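Local atomic coordinates of putative exported protein (Bacteroides fragilis, PDB entry 4RAA), a protein that is of unknown function, a putative exported protein built as a six-bladed beta-propeller of the YWTD superfamily. Residues Y123-T131 against V160-I168. Residues are numbered along the deposited sequence; the frame is centred on the assembly and turned at random.
Sequences YERRLPFST and VVTDSLFDI. With PO4 (phosphate ion), chain B.
The guanidinium of R125 lies flat on the ring of F166, planes 11° apart, with R125 CZ 3.5 Å from the centroid of the F166 ring: a cation-pi stack. Arginine suits the place because its flat head can stack through a face and still donate from its edge. In the guanidinium plane NH2 gives a nearly straight bond (175°) to L165 O, 2.8 Å away, though it meets that oxygen from above the carbonyl plane. The same NH2 binds phosphate O4 at 2.7 Å, and a bend at chi3 (61°) helps NE reach phosphate O3 at 3.2 Å. P128, rigid and apolar, packs CD against F166 CD2 (3.8 Å) where strand 121-126 has ended. Farther along, F129 CZ packs against V160 CG1, while T162 CG2 sits at the edge of the same ring; W144 meets both phenylalanine rings edge-to-face.

F166 is presented by a type I turn, D163 to F166, at the end of the hairpin joining strands 157-162 and 168-174. D163 OD1 accepts from D167 N (3.1 Å), and T162 OG1 binds D163 O in the carbonyl plane. The contact thus joins the edge strand of one propeller sheet to a hairpin of the next. R126 forms a salt bridge with D167 of the second subunit, whose R125 also binds the phosphate. Arginines from both chains make this interface able to hold an anion; the phosphate probably came from the crystallisation liquor, and whether a natural anion binds there is not established.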
loop_
_atom_site.group_PDB
_atom_site.type_symbol
_atom_site.label_atom_id
_atom_site.label_comp_id
_atom_site.label_asym_id
_atom_site.label_seq_id
_atom_site.Cartn_x
_atom_site.Cartn_y
_atom_site.Cartn_z
ATOM N N TYR A 123 -1.935 -7.414 -4.447
ATOM C CA TYR A 123 -2.137 -6.576 -3.246
ATOM C C TYR A 123 -2.899 -5.300 -3.554
ATOM O O TYR A 123 -3.035 -4.942 -4.722
ATOM C CB TYR A 123 -0.797 -6.185 -2.610
ATOM C CG TYR A 123 0.089 -5.275 -3.447
ATOM C CD1 TYR A 123 0.871 -5.784 -4.490
ATOM C CD2 TYR A 123 0.167 -3.900 -3.175
ATOM C CE1 TYR A 123 1.695 -4.953 -5.245
ATOM C CE2 TYR A 123 0.985 -3.058 -3.919
ATOM C CZ TYR A 123 1.749 -3.581 -4.950
ATOM O OH TYR A 123 2.554 -2.726 -5.674
ATOM N N GLU A 124 -3.387 -4.622 -2.512
ATOM C CA GLU A 124 -4.118 -3.350 -2.672
ATOM C C GLU A 124 -3.614 -2.298 -1.700
ATOM O O GLU A 124 -3.278 -2.613 -0.559
ATOM C CB GLU A 124 -5.645 -3.523 -2.520
ATOM C CG GLU A 124 -6.145 -3.944 -1.131
ATOM C CD GLU A 124 -7.656 -4.136 -1.037
ATOM O OE1 GLU A 124 -8.380 -4.004 -2.046
ATOM O OE2 GLU A 124 -8.130 -4.440 0.077
ATOM N N ARG A 125 -3.592 -1.052 -2.169
ATOM C CA ARG A 125 -3.176 0.113 -1.383
ATOM C C ARG A 125 -4.224 1.201 -1.505
ATOM O O ARG A 125 -5.035 1.168 -2.425
ATOM C CB ARG A 125 -1.875 0.677 -1.925
ATOM C CG ARG A 125 -0.714 -0.279 -1.895
ATOM C CD ARG A 125 0.534 0.419 -2.417
ATOM N NE ARG A 125 0.903 1.577 -1.604
ATOM C CZ ARG A 125 1.748 2.538 -1.960
ATOM N NH1 ARG A 125 2.351 2.533 -3.151
ATOM N NH2 ARG A 125 1.979 3.545 -1.120
ATOM N N ARG A 126 -4.179 2.180 -0.605
ATOM C CA ARG A 126 -5.104 3.312 -0.668
ATOM C C ARG A 126 -4.563 4.354 -1.625
ATOM O O ARG A 126 -3.342 4.517 -1.750
ATOM C CB ARG A 126 -5.298 3.966 0.692
ATOM C CG ARG A 126 -5.963 3.055 1.688
ATOM C CD ARG A 126 -6.046 3.700 3.050
ATOM N NE ARG A 126 -4.734 3.995 3.624
ATOM C CZ ARG A 126 -4.537 4.556 4.817
ATOM N NH1 ARG A 126 -5.566 4.888 5.604
ATOM N NH2 ARG A 126 -3.286 4.781 5.237
ATOM N N LEU A 127 -5.484 5.057 -2.290
ATOM C CA LEU A 127 -5.125 6.156 -3.161
ATOM C C LEU A 127 -4.504 7.205 -2.270
ATOM O O LEU A 127 -5.018 7.450 -1.182
ATOM C CB LEU A 127 -6.339 6.797 -3.833
ATOM C CG LEU A 127 -7.179 6.053 -4.867
ATOM C CD1 LEU A 127 -8.345 6.949 -5.253
ATOM C CD2 LEU A 127 -6.378 5.652 -6.103
ATOM N N PRO A 128 -3.396 7.814 -2.716
ATOM C CA PRO A 128 -2.745 8.838 -1.900
ATOM C C PRO A 128 -3.529 10.166 -1.753
ATOM O O PRO A 128 -3.281 10.926 -0.806
ATOM C CB PRO A 128 -1.425 9.064 -2.642
ATOM C CG PRO A 128 -1.743 8.746 -4.067
ATOM C CD PRO A 128 -2.742 7.650 -4.031
ATOM N N PHE A 129 -4.449 10.421 -2.686
ATOM C CA PHE A 129 -5.248 11.655 -2.745
ATOM C C PHE A 129 -6.405 11.473 -3.738
ATOM O O PHE A 129 -6.520 10.407 -4.344
ATOM C CB PHE A 129 -4.337 12.841 -3.149
ATOM C CG PHE A 129 -3.302 12.496 -4.197
ATOM C CD1 PHE A 129 -3.668 12.276 -5.529
ATOM C CD2 PHE A 129 -1.949 12.401 -3.854
ATOM C CE1 PHE A 129 -2.720 11.953 -6.494
ATOM C CE2 PHE A 129 -0.985 12.090 -4.820
ATOM C CZ PHE A 129 -1.379 11.854 -6.143
ATOM N N SER A 130 -7.247 12.492 -3.913
ATOM C CA SER A 130 -8.363 12.412 -4.877
ATOM C C SER A 130 -7.815 12.411 -6.315
ATOM O O SER A 130 -7.214 13.395 -6.760
ATOM C CB SER A 130 -9.350 13.556 -4.691
ATOM O OG SER A 130 -10.430 13.449 -5.609
ATOM N N THR A 131 -8.014 11.294 -7.011
ATOM C CA THR A 131 -7.502 11.084 -8.370
ATOM C C THR A 131 -8.292 9.970 -9.077
ATOM O O THR A 131 -8.878 9.119 -8.412
ATOM C CB THR A 131 -5.995 10.740 -8.331
ATOM O OG1 THR A 131 -5.494 10.599 -9.655
ATOM C CG2 THR A 131 -5.712 9.443 -7.556
ATOM N N VAL A 160 0.180 15.594 -10.835
ATOM C CA VAL A 160 1.245 15.443 -9.832
ATOM C C VAL A 160 2.084 14.194 -10.114
ATOM O O VAL A 160 1.538 13.157 -10.463
ATOM C CB VAL A 160 0.669 15.419 -8.384
ATOM C CG1 VAL A 160 -0.289 14.257 -8.163
ATOM C CG2 VAL A 160 1.779 15.400 -7.333
ATOM N N VAL A 161 3.403 14.308 -9.953
ATOM C CA VAL A 161 4.316 13.188 -10.166
ATOM C C VAL A 161 4.766 12.673 -8.805
ATOM O O VAL A 161 5.222 13.462 -7.983
ATOM C CB VAL A 161 5.519 13.594 -11.026
ATOM C CG1 VAL A 161 6.472 12.410 -11.222
ATOM C CG2 VAL A 161 5.026 14.139 -12.367
ATOM N N THR A 162 4.621 11.362 -8.581
ATOM C CA THR A 162 5.025 10.710 -7.325
ATOM C C THR A 162 5.967 9.559 -7.597
ATOM O O THR A 162 5.979 9.012 -8.707
ATOM C CB THR A 162 3.832 10.102 -6.540
ATOM O OG1 THR A 162 3.460 8.819 -7.077
ATOM C CG2 THR A 162 2.641 11.043 -6.516
ATOM N N ASP A 163 6.704 9.157 -6.559
ATOM C CA ASP A 163 7.586 7.988 -6.649
ATOM C C ASP A 163 6.749 6.689 -6.575
ATOM O O ASP A 163 5.507 6.723 -6.470
ATOM C CB ASP A 163 8.717 8.025 -5.575
ATOM C CG ASP A 163 8.216 7.908 -4.119
ATOM O OD1 ASP A 163 7.067 7.480 -3.860
ATOM O OD2 ASP A 163 9.010 8.238 -3.210
ATOM N N SER A 164 7.451 5.561 -6.664
ATOM C CA SER A 164 6.902 4.202 -6.481
ATOM C C SER A 164 5.904 4.109 -5.300
ATOM O O SER A 164 4.794 3.616 -5.428
ATOM C CB SER A 164 8.114 3.264 -6.234
ATOM O OG SER A 164 7.786 1.958 -5.814
ATOM N N LEU A 165 6.320 4.681 -4.176
ATOM C CA LEU A 165 5.616 4.611 -2.889
ATOM C C LEU A 165 4.462 5.631 -2.704
ATOM O O LEU A 165 3.762 5.563 -1.692
ATOM C CB LEU A 165 6.702 4.746 -1.778
ATOM C CG LEU A 165 6.557 4.282 -0.332
ATOM C CD1 LEU A 165 6.200 2.811 -0.253
ATOM C CD2 LEU A 165 7.863 4.521 0.416
ATOM N N PHE A 166 4.258 6.526 -3.681
ATOM C CA PHE A 166 3.206 7.595 -3.712
ATOM C C PHE A 166 3.571 8.943 -3.028
ATOM O O PHE A 166 2.708 9.833 -2.926
ATOM C CB PHE A 166 1.785 7.178 -3.229
ATOM C CG PHE A 166 1.209 5.918 -3.843
ATOM C CD1 PHE A 166 1.630 5.392 -5.082
ATOM C CD2 PHE A 166 0.093 5.323 -3.214
ATOM C CE1 PHE A 166 1.020 4.245 -5.604
ATOM C CE2 PHE A 166 -0.531 4.199 -3.753
ATOM C CZ PHE A 166 -0.068 3.660 -4.945
ATOM N N ASP A 167 4.811 9.109 -2.564
ATOM C CA ASP A 167 5.259 10.402 -2.015
ATOM C C ASP A 167 5.411 11.361 -3.207
ATOM O O ASP A 167 5.963 10.979 -4.240
ATOM C CB ASP A 167 6.579 10.267 -1.245
ATOM C CG ASP A 167 6.450 9.409 0.014
ATOM O OD1 ASP A 167 5.340 9.298 0.586
ATOM O OD2 ASP A 167 7.483 8.853 0.442
ATOM N N ILE A 168 4.913 12.591 -3.051
ATOM C CA ILE A 168 4.890 13.587 -4.135
ATOM C C ILE A 168 6.288 14.094 -4.450
ATOM O O ILE A 168 6.968 14.575 -3.547
ATOM C CB ILE A 168 3.949 14.791 -3.795
ATOM C CG1 ILE A 168 2.491 14.304 -3.664
ATOM C CG2 ILE A 168 4.053 15.907 -4.851
ATOM C CD1 ILE A 168 1.515 15.309 -3.080
HETATM P P PO4 B . -0.747 3.302 1.489
HETATM O O1 PO4 B . -1.656 4.201 0.682
HETATM O O2 PO4 B . -1.078 3.411 2.964
HETATM O O3 PO4 B . -0.915 1.864 1.060
HETATM O O4 PO4 B . 0.679 3.723 1.221
#